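Local coordinates for DNA-damage inducible protein DDI1-like protein (Leishmania major, PDB 5YQ8) that acts as an aspartic protease of the Ddi1 family, this piece being its retroviral protease-like domain, which pairs with a second copy of itself, at residues C38-L43 with F78-I83; T4-P9 with M102-K107. All coordinates share one frame; numbering follows the deposited sequence.

Contact 1: C38-L43 with F78-I83; sequences CGLMRL and FAFYVI
The carbonyl O of Leu-40, the residue whose side chain reaches Phe-80, accepts the backbone N of Leu-43 in a weak hydrogen bond of 3.2 Å. This bond lies within the loop, between Leu-40 and Leu-43, and does not cross to strand 78-83; between the two segments the meeting is purely apolar. The contact is a worked example of a chain leaving a helix that touches a sheet through neighbouring side chains. Gly-39, with its positive phi, closes the helix 32-37 in a Schellman motif, and the next two residues carry the contact. Leu-40 is directed at the strand and brings the methyl CD1 to the rim of the Phe-80 ring, close to the ring plane, 4.4 Å from CZ. The ring meets the leucine with its edge, not its face. Met-41 takes a longer route: its CB points away from the strand, but bends at chi2 (-73°) and chi3 (101°) carry the terminal methyl back, and CE ends 4.1 Å from Val-82 CG1. That branch of the valine stands anti to its own backbone N, chi1 178°. With only 96 Å² buried in all, both touches are light. Leu-40 also packs on Ala-35 of the helix, Met-30 of strand 29-31 and Ile-64 of strand 62-71, while Met-41 lies on Ala-35 and Glu-36. Strand 74-83 runs between 29-31 and 62-71 in the mixed sheet, and Leu-40 of the loop touches all three strands, so that the end of helix 32-37 meets the sheet there.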
loop_
_atom_site.group_PDB
_atom_site.type_symbol
_atom_site.label_atom_id
_atom_site.label_comp_id
_atom_site.label_asym_id
_atom_site.label_seq_id
_atom_site.Cartn_x
_atom_site.Cartn_y
_atom_site.Cartn_z
ATOM N N CYS A 38 6.382 21.721 10.183
ATOM C CA CYS A 38 4.989 22.029 10.385
ATOM C C CYS A 38 4.714 22.523 11.817
ATOM O O CYS A 38 3.572 22.791 12.178
ATOM C CB CYS A 38 4.139 20.752 10.079
ATOM S SG CYS A 38 4.139 20.298 8.309
ATOM N N GLY A 39 5.747 22.628 12.643
ATOM C CA GLY A 39 5.588 23.141 13.993
ATOM C C GLY A 39 4.836 22.186 14.937
ATOM O O GLY A 39 4.090 22.641 15.761
ATOM N N LEU A 40 5.069 20.881 14.819
ATOM C CA LEU A 40 4.327 19.836 15.512
ATOM C C LEU A 40 5.101 19.127 16.611
ATOM O O LEU A 40 4.601 18.165 17.198
ATOM C CB LEU A 40 3.897 18.769 14.489
ATOM C CG LEU A 40 3.076 19.209 13.299
ATOM C CD1 LEU A 40 2.776 18.018 12.433
ATOM C CD2 LEU A 40 1.786 19.857 13.805
ATOM N N MET A 41 6.298 19.587 16.938
ATOM C CA MET A 41 7.088 18.942 17.999
ATOM C C MET A 41 6.480 19.106 19.355
ATOM O O MET A 41 6.541 18.180 20.181
ATOM C CB MET A 41 8.489 19.502 18.024
ATOM C CG MET A 41 9.263 19.170 16.762
ATOM S SD MET A 41 9.706 17.467 16.787
ATOM C CE MET A 41 8.529 16.682 15.731
ATOM N N ARG A 42 5.879 20.274 19.602
ATOM C CA ARG A 42 5.224 20.519 20.873
ATOM C C ARG A 42 4.050 19.522 21.115
ATOM O O ARG A 42 3.671 19.258 22.248
ATOM C CB ARG A 42 4.731 21.955 20.907
ATOM C CG ARG A 42 4.360 22.404 22.290
ATOM C CD ARG A 42 2.886 22.403 22.579
ATOM N NE ARG A 42 2.055 23.111 21.612
ATOM C CZ ARG A 42 0.728 23.029 21.629
ATOM N NH1 ARG A 42 0.121 22.257 22.552
ATOM N NH2 ARG A 42 -0.010 23.699 20.718
ATOM N N LEU A 43 3.456 19.047 20.030
ATOM C CA LEU A 43 2.372 18.063 20.067
ATOM C C LEU A 43 2.853 16.618 20.180
ATOM O O LEU A 43 2.029 15.731 20.406
ATOM C CB LEU A 43 1.507 18.222 18.802
ATOM C CG LEU A 43 0.647 19.483 18.686
ATOM C CD1 LEU A 43 -0.222 19.422 17.438
ATOM C CD2 LEU A 43 -0.238 19.592 19.924
ATOM N N PHE A 78 -5.654 13.647 11.765
ATOM C CA PHE A 78 -4.702 12.566 11.678
ATOM C C PHE A 78 -4.030 12.257 12.992
ATOM O O PHE A 78 -3.833 13.101 13.824
ATOM C CB PHE A 78 -3.626 12.897 10.652
ATOM C CG PHE A 78 -4.004 12.450 9.247
ATOM C CD1 PHE A 78 -5.079 13.059 8.571
ATOM C CD2 PHE A 78 -3.328 11.395 8.627
ATOM C CE1 PHE A 78 -5.464 12.641 7.332
ATOM C CE2 PHE A 78 -3.714 10.983 7.360
ATOM C CZ PHE A 78 -4.774 11.609 6.718
ATOM N N ALA A 79 -3.630 11.001 13.142
ATOM C CA ALA A 79 -2.728 10.534 14.219
ATOM C C ALA A 79 -1.659 9.709 13.538
ATOM O O ALA A 79 -1.967 8.880 12.627
ATOM C CB ALA A 79 -3.427 9.668 15.216
ATOM N N PHE A 80 -0.414 9.987 13.924
ATOM C CA PHE A 80 0.704 9.266 13.382
ATOM C C PHE A 80 1.928 9.271 14.260
ATOM O O PHE A 80 2.013 10.063 15.181
ATOM C CB PHE A 80 1.075 9.841 12.047
ATOM C CG PHE A 80 1.098 11.302 12.021
ATOM C CD1 PHE A 80 2.067 11.986 12.677
ATOM C CD2 PHE A 80 0.115 11.972 11.348
ATOM C CE1 PHE A 80 2.043 13.344 12.651
ATOM C CE2 PHE A 80 0.048 13.291 11.340
ATOM C CZ PHE A 80 1.022 13.987 11.985
ATOM N N TYR A 81 2.815 8.321 14.030
ATOM C CA TYR A 81 4.085 8.287 14.720
ATOM C C TYR A 81 5.048 9.252 14.087
ATOM O O TYR A 81 4.935 9.585 12.943
ATOM C CB TYR A 81 4.651 6.876 14.687
ATOM C CG TYR A 81 3.813 5.880 15.426
ATOM C CD1 TYR A 81 3.638 5.987 16.812
ATOM C CD2 TYR A 81 3.222 4.812 14.786
ATOM C CE1 TYR A 81 2.901 5.078 17.533
ATOM C CE2 TYR A 81 2.522 3.857 15.528
ATOM C CZ TYR A 81 2.343 4.024 16.903
ATOM O OH TYR A 81 1.611 3.194 17.717
ATOM N N VAL A 82 6.021 9.693 14.862
ATOM C CA VAL A 82 7.064 10.558 14.367
ATOM C C VAL A 82 8.386 9.809 14.505
ATOM O O VAL A 82 8.689 9.306 15.608
ATOM C CB VAL A 82 7.098 11.927 15.077
ATOM C CG1 VAL A 82 8.242 12.748 14.555
ATOM C CG2 VAL A 82 5.797 12.702 14.842
ATOM N N ILE A 83 9.123 9.712 13.392
ATOM C CA ILE A 83 10.367 8.973 13.328
ATOM C C ILE A 83 11.430 9.818 12.624
ATOM O O ILE A 83 11.185 10.303 11.527
ATOM C CB ILE A 83 10.131 7.629 12.596
ATOM C CG1 ILE A 83 9.167 6.752 13.400
ATOM C CG2 ILE A 83 11.446 6.906 12.391
ATOM C CD1 ILE A 83 9.131 5.265 13.103
#

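Contact 2: T4-P9 with M102-K107; sequences TMLYVP and MMIDLK
Leu-6 lays its branched end against Ile-104 and Leu-106, its methyl CD1 lying 3.6 Å from Ile-104 CG2 and 3.8 Å from Leu-106 CD2. The second methyl, CD2, is also 3.9 Å from that same Leu-106 CD2, which therefore meets both prongs of the fork. The two partners are two positions apart, so one leucine touches both the strand 103-105 and the residue that follows it, with no backbone bond between the two segments; the nearest CA atoms, those of Leu-6 and Ile-104, remain 9.3 Å apart. Ile-104 offers CG2, the branch anti to its backbone N, and Leu-106, with CG anti to its carbonyl carbon (chi1 -59°), swings its end in towards Leu-6. Between them Asp-105, whose CB points away, makes an Asx turn: its OD1 accepts Lys-107 N at 3.1 Å. The bond is moderately straight, with an angle of 154° at the hydrogen, and reaches the anti side of the carboxylate 31° out of its plane. OD2 is bonded to His-108 ND1, so both carboxylate oxygens of this buried acid have partners. Residues 103-105 also form an antiparallel ladder with a strand of the second subunit, and Leu-106 packs on Leu-97 of that subunit. Such a sheet shared between subunits is a feature of retropepsin dimers. The side chain of Leu-6 is about 8 Å from that of Asp-22, the probable catalytic aspartate. Three aliphatic side chains without a polar bond across the contact imply a cohesion that rests on dispersion and exclusion of water, while the directional hydrogen bonds lie around the contact, in the backbone pairing of Leu-6 with Val-21, in the Asx turn and in the intersubunit ladder.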
loop_
_atom_site.group_PDB
_atom_site.type_symbol
_atom_site.label_atom_id
_atom_site.label_comp_id
_atom_site.label_asym_id
_atom_site.label_seq_id
_atom_site.Cartn_x
_atom_site.Cartn_y
_atom_site.Cartn_z
ATOM N N THR A 4 4.274 5.089 -11.479
ATOM C CA THR A 4 4.340 6.112 -10.441
ATOM C C THR A 4 3.721 5.633 -9.107
ATOM O O THR A 4 2.655 5.110 -9.058
ATOM C CB THR A 4 3.599 7.361 -10.920
ATOM O OG1 THR A 4 4.230 7.802 -12.123
ATOM C CG2 THR A 4 3.629 8.506 -9.860
ATOM N N MET A 5 4.385 5.873 -8.014
ATOM C CA MET A 5 3.785 5.504 -6.687
ATOM C C MET A 5 2.792 6.561 -6.326
ATOM O O MET A 5 2.851 7.615 -6.911
ATOM C CB MET A 5 4.853 5.389 -5.587
ATOM C CG MET A 5 6.038 4.546 -5.968
ATOM S SD MET A 5 5.780 2.766 -5.929
ATOM C CE MET A 5 5.353 2.470 -7.591
ATOM N N LEU A 6 1.896 6.307 -5.379
ATOM C CA LEU A 6 0.740 7.202 -5.097
ATOM C C LEU A 6 1.104 8.222 -4.025
ATOM O O LEU A 6 1.378 7.849 -2.897
ATOM C CB LEU A 6 -0.499 6.428 -4.603
ATOM C CG LEU A 6 -0.984 5.315 -5.510
ATOM C CD1 LEU A 6 -2.314 4.706 -5.000
ATOM C CD2 LEU A 6 -1.137 5.851 -6.964
ATOM N N TYR A 7 1.114 9.497 -4.410
ATOM C CA TYR A 7 1.220 10.621 -3.474
ATOM C C TYR A 7 0.078 11.607 -3.671
ATOM O O TYR A 7 -0.363 11.814 -4.756
ATOM C CB TYR A 7 2.538 11.344 -3.642
ATOM C CG TYR A 7 3.734 10.548 -3.207
ATOM C CD1 TYR A 7 4.306 9.542 -4.031
ATOM C CD2 TYR A 7 4.376 10.856 -2.018
ATOM C CE1 TYR A 7 5.393 8.828 -3.598
ATOM C CE2 TYR A 7 5.501 10.155 -1.608
ATOM C CZ TYR A 7 5.979 9.146 -2.368
ATOM O OH TYR A 7 7.069 8.552 -1.899
ATOM N N VAL A 8 -0.420 12.156 -2.591
ATOM C CA VAL A 8 -1.298 13.286 -2.612
ATOM C C VAL A 8 -0.697 14.480 -1.896
ATOM O O VAL A 8 0.031 14.323 -0.901
ATOM C CB VAL A 8 -2.638 12.930 -2.028
ATOM C CG1 VAL A 8 -3.371 11.964 -2.950
ATOM C CG2 VAL A 8 -2.514 12.396 -0.589
ATOM N N PRO A 9 -1.007 15.694 -2.398
ATOM C CA PRO A 9 -0.623 16.874 -1.616
ATOM C C PRO A 9 -1.639 17.194 -0.505
ATOM O O PRO A 9 -2.767 16.755 -0.535
ATOM C CB PRO A 9 -0.579 17.965 -2.650
ATOM C CG PRO A 9 -1.703 17.518 -3.647
ATOM C CD PRO A 9 -1.690 16.043 -3.663
ATOM N N MET A 102 -11.637 6.282 3.264
ATOM C CA MET A 102 -11.134 6.767 1.999
ATOM C C MET A 102 -11.299 5.723 0.908
ATOM O O MET A 102 -11.562 4.559 1.157
ATOM C CB MET A 102 -9.648 7.232 2.127
ATOM C CG MET A 102 -9.482 8.405 3.060
ATOM S SD MET A 102 -7.747 8.883 3.178
ATOM C CE MET A 102 -7.689 9.857 4.692
ATOM N N MET A 103 -11.119 6.189 -0.323
ATOM C CA MET A 103 -11.226 5.384 -1.495
ATOM C C MET A 103 -10.011 5.699 -2.349
ATOM O O MET A 103 -9.743 6.863 -2.694
ATOM C CB MET A 103 -12.544 5.658 -2.222
ATOM C CG MET A 103 -13.851 5.341 -1.426
ATOM S SD MET A 103 -15.407 6.137 -1.975
ATOM C CE MET A 103 -16.513 5.892 -0.592
ATOM N N ILE A 104 -9.292 4.637 -2.732
ATOM C CA ILE A 104 -8.089 4.744 -3.538
ATOM C C ILE A 104 -8.507 4.282 -4.911
ATOM O O ILE A 104 -8.522 3.061 -5.218
ATOM C CB ILE A 104 -6.947 3.899 -2.995
ATOM C CG1 ILE A 104 -6.637 4.275 -1.536
ATOM C CG2 ILE A 104 -5.655 4.069 -3.795
ATOM C CD1 ILE A 104 -5.892 3.151 -0.798
ATOM N N ASP A 105 -8.906 5.270 -5.710
ATOM C CA ASP A 105 -9.512 5.038 -7.014
ATOM C C ASP A 105 -8.446 5.138 -8.107
ATOM O O ASP A 105 -8.078 6.212 -8.499
ATOM C CB ASP A 105 -10.649 6.029 -7.237
ATOM C CG ASP A 105 -11.502 5.680 -8.426
ATOM O OD1 ASP A 105 -11.124 4.788 -9.221
ATOM O OD2 ASP A 105 -12.580 6.304 -8.588
ATOM N N LEU A 106 -7.976 3.986 -8.581
ATOM C CA LEU A 106 -6.970 3.897 -9.638
ATOM C C LEU A 106 -7.566 3.718 -11.011
ATOM O O LEU A 106 -6.864 3.329 -11.956
ATOM C CB LEU A 106 -6.011 2.737 -9.407
ATOM C CG LEU A 106 -5.277 2.825 -8.103
ATOM C CD1 LEU A 106 -4.938 1.419 -7.597
ATOM C CD2 LEU A 106 -4.082 3.725 -8.251
ATOM N N LYS A 107 -8.849 3.975 -11.127
ATOM C CA LYS A 107 -9.450 4.103 -12.433
ATOM C C LYS A 107 -9.363 5.572 -12.866
ATOM O O LYS A 107 -8.938 5.854 -13.964
ATOM C CB LYS A 107 -10.874 3.584 -12.359
ATOM C CG LYS A 107 -11.654 3.713 -13.640
ATOM C CD LYS A 107 -13.043 3.113 -13.454
ATOM C CE LYS A 107 -14.004 3.463 -14.605
ATOM N NZ LYS A 107 -14.999 2.348 -14.831
#

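Overall arrangement
Both contacts are buried and apolar, though Met-41 of contact 1 is partly exposed, whereas all three touching residues of contact 2 are buried. They lie on opposite sides of the chain's centre, with centres 23 Å apart. Contact 1 is nested within the loop that contact 2 closes. Contact 1 uses strand 74-83 of the mixed sheet and joins it to a helix exit within one subunit; contact 2 uses the segment 4-9, which enters the same sheet through strand 7-12, and brings in a short strand whose sheet continues into the partner. An aromatic edge and a thioether methyl serve the former; the latter is wholly aliphatic. The two meet where Phe-78 CZ packs 4.0 Å from Met-102 CE.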